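Local coordinates for Nitrate/nitrite binding protein NrtA (Synechocystis sp., PDB 2G29) that binds nitrate as the substrate-binding component of an ABC transporter that imports nitrate, and probably nitrite, into the cyanobacterial cell, at residues 58-63 with 259-264; 194-199 with 208-213. One frame throughout, in Å; residues are numbered along the deposited sequence.

Interaction 1 (58-63 with 259-264); sequences AKYGMP and LLMAVM
Y60, whose ring lies against M261 and A262, also points its OH at the carboxylate oxygen OE1 of E265, one turn beyond M261 on the same helix; K59 NZ makes a salt bridge to that oxygen of E265, while the tyrosine hydroxyl adds a weak hydrogen bond. The aromatic ring does most of the packing. M261 CB sits almost squarely over one face, 4.0 Å from the centroid of the Y60 ring, a CH-pi contact only 9° off the normal. With its chain bent at chi3 (-68°), M261 brings CE to 3.7 Å from Y60 CD2, and its sulfur stands obliquely to the ring in a Met-aromatic contact. K59 CG covers the opposite face near the rim. Meanwhile A262 CA approaches Y60 CD1 obliquely, at 3.7 Å. Helix 56-59 ends here in a Schellman motif, with G61, at positive phi, as C-prime: M62 N bonds to Y57 O, and G61 N to A58 O at 3.0 Å. Just past this turn, M62 SD meets L259 CD2 at 3.8 Å, the two side chains crossing at about a right angle. With an alanine instead of Y60, M261 CB and A262 would probably lose the ring they pack on, a gap would open against helix 253-271, and E265 would miss its weak hydroxyl partner. L259 also touches V65, just ahead of edge strand 66-69.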
loop_
_atom_site.group_PDB
_atom_site.type_symbol
_atom_site.label_atom_id
_atom_site.label_comp_id
_atom_site.label_asym_id
_atom_site.label_seq_id
_atom_site.Cartn_x
_atom_site.Cartn_y
_atom_site.Cartn_z
ATOM N N ALA A 58 -15.639 11.579 -14.696
ATOM C CA ALA A 58 -16.644 12.121 -15.601
ATOM C C ALA A 58 -15.999 12.602 -16.886
ATOM O O ALA A 58 -16.568 12.438 -17.954
ATOM C CB ALA A 58 -17.405 13.258 -14.904
ATOM N N LYS A 59 -14.812 13.187 -16.773
ATOM C CA LYS A 59 -14.080 13.648 -17.940
ATOM C C LYS A 59 -13.879 12.481 -18.925
ATOM O O LYS A 59 -13.889 12.685 -20.142
ATOM C CB LYS A 59 -12.745 14.259 -17.505
ATOM C CG LYS A 59 -11.858 14.732 -18.650
ATOM C CD LYS A 59 -10.600 15.404 -18.151
ATOM C CE LYS A 59 -9.664 15.705 -19.296
ATOM N NZ LYS A 59 -8.422 16.338 -18.811
ATOM N N TYR A 60 -13.708 11.262 -18.413
ATOM C CA TYR A 60 -13.551 10.095 -19.281
ATOM C C TYR A 60 -14.809 9.233 -19.490
ATOM O O TYR A 60 -14.723 8.018 -19.635
ATOM C CB TYR A 60 -12.356 9.228 -18.804
ATOM C CG TYR A 60 -11.061 9.986 -18.930
ATOM C CD1 TYR A 60 -10.548 10.712 -17.861
ATOM C CD2 TYR A 60 -10.452 10.153 -20.186
ATOM C CE1 TYR A 60 -9.496 11.601 -18.031
ATOM C CE2 TYR A 60 -9.398 11.039 -20.355
ATOM C CZ TYR A 60 -8.924 11.770 -19.284
ATOM O OH TYR A 60 -7.906 12.703 -19.460
ATOM N N GLY A 61 -15.984 9.870 -19.484
ATOM C CA GLY A 61 -17.224 9.176 -19.770
ATOM C C GLY A 61 -17.845 8.242 -18.757
ATOM O O GLY A 61 -18.734 7.451 -19.090
ATOM N N MET A 62 -17.403 8.363 -17.511
ATOM C CA MET A 62 -17.911 7.519 -16.452
ATOM C C MET A 62 -18.244 8.406 -15.278
ATOM O O MET A 62 -17.564 8.400 -14.251
ATOM C CB MET A 62 -16.851 6.479 -16.100
ATOM C CG MET A 62 -16.664 5.500 -17.264
ATOM S SD MET A 62 -15.519 4.259 -16.867
ATOM C CE MET A 62 -16.635 3.111 -16.019
ATOM N N PRO A 63 -19.299 9.215 -15.419
ATOM C CA PRO A 63 -19.649 10.088 -14.305
ATOM C C PRO A 63 -20.425 9.400 -13.184
ATOM O O PRO A 63 -20.776 10.069 -12.218
ATOM C CB PRO A 63 -20.478 11.176 -14.973
ATOM C CG PRO A 63 -21.173 10.436 -16.033
ATOM C CD PRO A 63 -20.097 9.546 -16.613
ATOM N N LEU A 259 -11.271 4.485 -16.836
ATOM C CA LEU A 259 -10.998 4.595 -15.392
ATOM C C LEU A 259 -9.502 4.825 -15.155
ATOM O O LEU A 259 -9.123 5.638 -14.300
ATOM C CB LEU A 259 -11.397 3.319 -14.641
ATOM C CG LEU A 259 -12.860 3.002 -14.427
ATOM C CD1 LEU A 259 -12.912 1.681 -13.650
ATOM C CD2 LEU A 259 -13.549 4.131 -13.640
ATOM N N LEU A 260 -8.648 4.083 -15.877
ATOM C CA LEU A 260 -7.212 4.200 -15.715
ATOM C C LEU A 260 -6.727 5.593 -16.048
ATOM O O LEU A 260 -5.937 6.146 -15.334
ATOM C CB LEU A 260 -6.481 3.161 -16.573
ATOM C CG LEU A 260 -5.442 2.240 -15.939
ATOM C CD1 LEU A 260 -4.611 1.636 -17.059
ATOM C CD2 LEU A 260 -4.573 2.936 -14.874
ATOM N N MET A 261 -7.213 6.159 -17.156
ATOM C CA MET A 261 -6.780 7.507 -17.512
ATOM C C MET A 261 -7.259 8.504 -16.450
ATOM O O MET A 261 -6.514 9.418 -16.103
ATOM C CB MET A 261 -7.318 7.895 -18.892
ATOM C CG MET A 261 -6.695 7.034 -20.002
ATOM S SD MET A 261 -7.131 7.583 -21.704
ATOM C CE MET A 261 -8.722 7.227 -21.683
ATOM N N ALA A 262 -8.471 8.332 -15.936
ATOM C CA ALA A 262 -8.968 9.228 -14.894
ATOM C C ALA A 262 -8.090 9.123 -13.653
ATOM O O ALA A 262 -7.737 10.141 -13.049
ATOM C CB ALA A 262 -10.392 8.886 -14.542
ATOM N N VAL A 263 -7.713 7.895 -13.288
ATOM C CA VAL A 263 -6.849 7.719 -12.111
ATOM C C VAL A 263 -5.448 8.333 -12.331
ATOM O O VAL A 263 -4.872 8.930 -11.433
ATOM C CB VAL A 263 -6.738 6.212 -11.747
ATOM C CG1 VAL A 263 -5.621 5.968 -10.711
ATOM C CG2 VAL A 263 -8.080 5.735 -11.141
ATOM N N MET A 264 -4.889 8.194 -13.527
ATOM C CA MET A 264 -3.593 8.777 -13.823
ATOM C C MET A 264 -3.625 10.309 -13.716
ATOM O O MET A 264 -2.695 10.930 -13.183
ATOM C CB MET A 264 -3.181 8.427 -15.242
ATOM C CG MET A 264 -2.750 7.024 -15.410
ATOM S SD MET A 264 -2.313 6.716 -17.142
ATOM C CE MET A 264 -1.861 5.117 -16.958
#

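Interaction 2 (194-199 with 208-213); sequences AQMVAN and FCVGEP. With NO3 (nitrate ion), chain B.
M196 approaches the F208 ring obliquely, its SD 3.7 Å from F208 CD1. M196 SD lies 4.7 Å from the centroid of the F208 ring and 52° off its normal, a Met-aromatic contact, and the thioether passes alongside the phenyl group in the opposite sense. The setting is a beta-alpha-beta crossover: strand 187-190 leads through helix 196-201 to the parallel strand 207-211, the middle strand of a five-stranded mixed sheet, with strand 157-160 between the two.

M196 is the wedge between helix and sheet. Its chain bends at chi2 (-78°), where M196 CG reaches 3.8 Å from V210 CG2, SD turns toward the phenylalanine, and CE stops 3.7 Å from C209 O. That buried carbonyl oxygen has no hydrogen-bonding partner in the model, and the methyl group covers it without satisfying it. Q195 O takes two hydrogen bonds from N199, whose backbone N and ND2 arrive from opposite faces of the carbonyl plane; the ND2 bond is nearly straight at 169°.

The second flat group is the bound nitrate. V210 sets CG2 anti to its own backbone N, and this methyl, which M196 CG touches, also faces nitrate O2, at a distance of 3.0 Å that is too short to be taken at face value. There is no room for a side chain on the next residue, since a CB at G211 would collide with nitrate O1. G211 N donates to nitrate O2 at 3.1 Å and, weakly, to nitrate O1 at 2.9 Å.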
loop_
_atom_site.group_PDB
_atom_site.type_symbol
_atom_site.label_atom_id
_atom_site.label_comp_id
_atom_site.label_asym_id
_atom_site.label_seq_id
_atom_site.Cartn_x
_atom_site.Cartn_y
_atom_site.Cartn_z
ATOM N N ALA A 194 -8.044 1.765 9.914
ATOM C CA ALA A 194 -8.697 2.827 10.643
ATOM C C ALA A 194 -8.906 2.520 12.116
ATOM O O ALA A 194 -9.408 3.365 12.861
ATOM C CB ALA A 194 -10.024 3.144 9.979
ATOM N N GLN A 195 -8.531 1.316 12.550
ATOM C CA GLN A 195 -8.690 0.918 13.938
ATOM C C GLN A 195 -7.339 0.738 14.649
ATOM O O GLN A 195 -7.309 0.391 15.839
ATOM C CB GLN A 195 -9.475 -0.397 14.033
ATOM C CG GLN A 195 -10.930 -0.249 13.554
ATOM C CD GLN A 195 -11.663 -1.581 13.456
ATOM O OE1 GLN A 195 -11.471 -2.482 14.289
ATOM N NE2 GLN A 195 -12.518 -1.714 12.440
ATOM N N MET A 196 -6.228 1.018 13.950
ATOM C CA MET A 196 -4.907 0.851 14.569
ATOM C C MET A 196 -4.712 1.759 15.782
ATOM O O MET A 196 -4.222 1.297 16.827
ATOM C CB MET A 196 -3.810 1.122 13.526
ATOM C CG MET A 196 -3.631 0.037 12.495
ATOM S SD MET A 196 -2.708 -1.335 13.227
ATOM C CE MET A 196 -2.539 -2.399 11.787
ATOM N N VAL A 197 -5.052 3.040 15.653
ATOM C CA VAL A 197 -4.880 3.973 16.758
ATOM C C VAL A 197 -5.716 3.544 17.985
ATOM O O VAL A 197 -5.199 3.513 19.116
ATOM C CB VAL A 197 -5.218 5.426 16.275
ATOM C CG1 VAL A 197 -5.226 6.413 17.469
ATOM C CG2 VAL A 197 -4.167 5.884 15.293
ATOM N N ALA A 198 -6.975 3.147 17.776
ATOM C CA ALA A 198 -7.813 2.732 18.913
ATOM C C ALA A 198 -7.231 1.509 19.605
ATOM O O ALA A 198 -7.309 1.369 20.840
ATOM C CB ALA A 198 -9.224 2.422 18.438
ATOM N N ASN A 199 -6.647 0.614 18.822
ATOM C CA ASN A 199 -6.057 -0.588 19.391
ATOM C C ASN A 199 -4.792 -0.318 20.188
ATOM O O ASN A 199 -4.623 -0.888 21.273
ATOM C CB ASN A 199 -5.787 -1.621 18.293
ATOM C CG ASN A 199 -6.990 -2.491 18.034
ATOM O OD1 ASN A 199 -7.093 -3.589 18.583
ATOM N ND2 ASN A 199 -7.927 -1.997 17.237
ATOM N N PHE A 208 3.114 -1.536 15.463
ATOM C CA PHE A 208 2.197 -1.705 14.349
ATOM C C PHE A 208 2.669 -0.974 13.104
ATOM O O PHE A 208 3.417 0.009 13.185
ATOM C CB PHE A 208 0.757 -1.281 14.726
ATOM C CG PHE A 208 0.582 0.190 15.087
ATOM C CD1 PHE A 208 0.015 1.066 14.159
ATOM C CD2 PHE A 208 0.860 0.675 16.385
ATOM C CE1 PHE A 208 -0.286 2.409 14.531
ATOM C CE2 PHE A 208 0.567 1.985 16.734
ATOM C CZ PHE A 208 -0.016 2.865 15.797
ATOM N N CYS A 209 2.196 -1.429 11.955
ATOM C CA CYS A 209 2.549 -0.825 10.683
ATOM C C CYS A 209 1.259 -0.543 9.934
ATOM O O CYS A 209 0.422 -1.453 9.785
ATOM C CB CYS A 209 3.444 -1.778 9.893
ATOM S SG CYS A 209 4.038 -1.081 8.344
ATOM N N VAL A 210 1.117 0.702 9.452
ATOM C CA VAL A 210 -0.126 1.144 8.792
ATOM C C VAL A 210 0.206 2.391 7.957
ATOM O O VAL A 210 1.192 3.059 8.209
ATOM C CB VAL A 210 -1.186 1.497 9.888
ATOM C CG1 VAL A 210 -0.695 2.690 10.737
ATOM C CG2 VAL A 210 -2.549 1.823 9.287
ATOM N N GLY A 211 -0.586 2.679 6.933
ATOM C CA GLY A 211 -0.294 3.870 6.130
ATOM C C GLY A 211 -0.857 5.167 6.696
ATOM O O GLY A 211 -1.672 5.183 7.646
ATOM N N GLU A 212 -0.357 6.288 6.143
ATOM C CA GLU A 212 -0.857 7.596 6.567
ATOM C C GLU A 212 -2.382 7.590 6.371
ATOM O O GLU A 212 -2.908 6.954 5.443
ATOM C CB GLU A 212 -0.234 8.701 5.723
ATOM C CG GLU A 212 1.296 8.870 5.826
ATOM C CD GLU A 212 1.830 9.249 7.221
ATOM O OE1 GLU A 212 1.032 9.532 8.157
ATOM O OE2 GLU A 212 3.074 9.302 7.349
ATOM N N PRO A 213 -3.105 8.401 7.136
ATOM C CA PRO A 213 -2.652 9.354 8.164
ATOM C C PRO A 213 -2.441 8.786 9.567
ATOM O O PRO A 213 -2.125 9.532 10.496
ATOM C CB PRO A 213 -3.795 10.370 8.159
ATOM C CG PRO A 213 -5.028 9.435 8.085
ATOM C CD PRO A 213 -4.582 8.435 6.983
HETATM N N NO3 B . -2.680 0.748 5.256
HETATM O O1 NO3 B . -1.957 1.654 4.534
HETATM O O2 NO3 B . -2.872 0.636 6.592
HETATM O O3 NO3 B . -3.352 -0.353 4.455
#

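In the fold
The two contacts illustrate how one contact of a two-domain solute-binding protein can lie at the ligand while another packs far from it. Interaction 1 belongs to the domain whose sheet includes strands 66-69 and 240-245, interaction 2 to the other sheet, and along the chain the second is nested inside the loop closed by the first. Their centres are 30 Å apart and their nearest atoms about 16 Å. Only interaction 2 reaches the nitrate, through G211; Q126 and H167 complete this side of the site. W73 and K240, which also hydrogen-bond the anion, come from the domain of interaction 1, although residues 58-63 and 259-264 themselves lie away from the site.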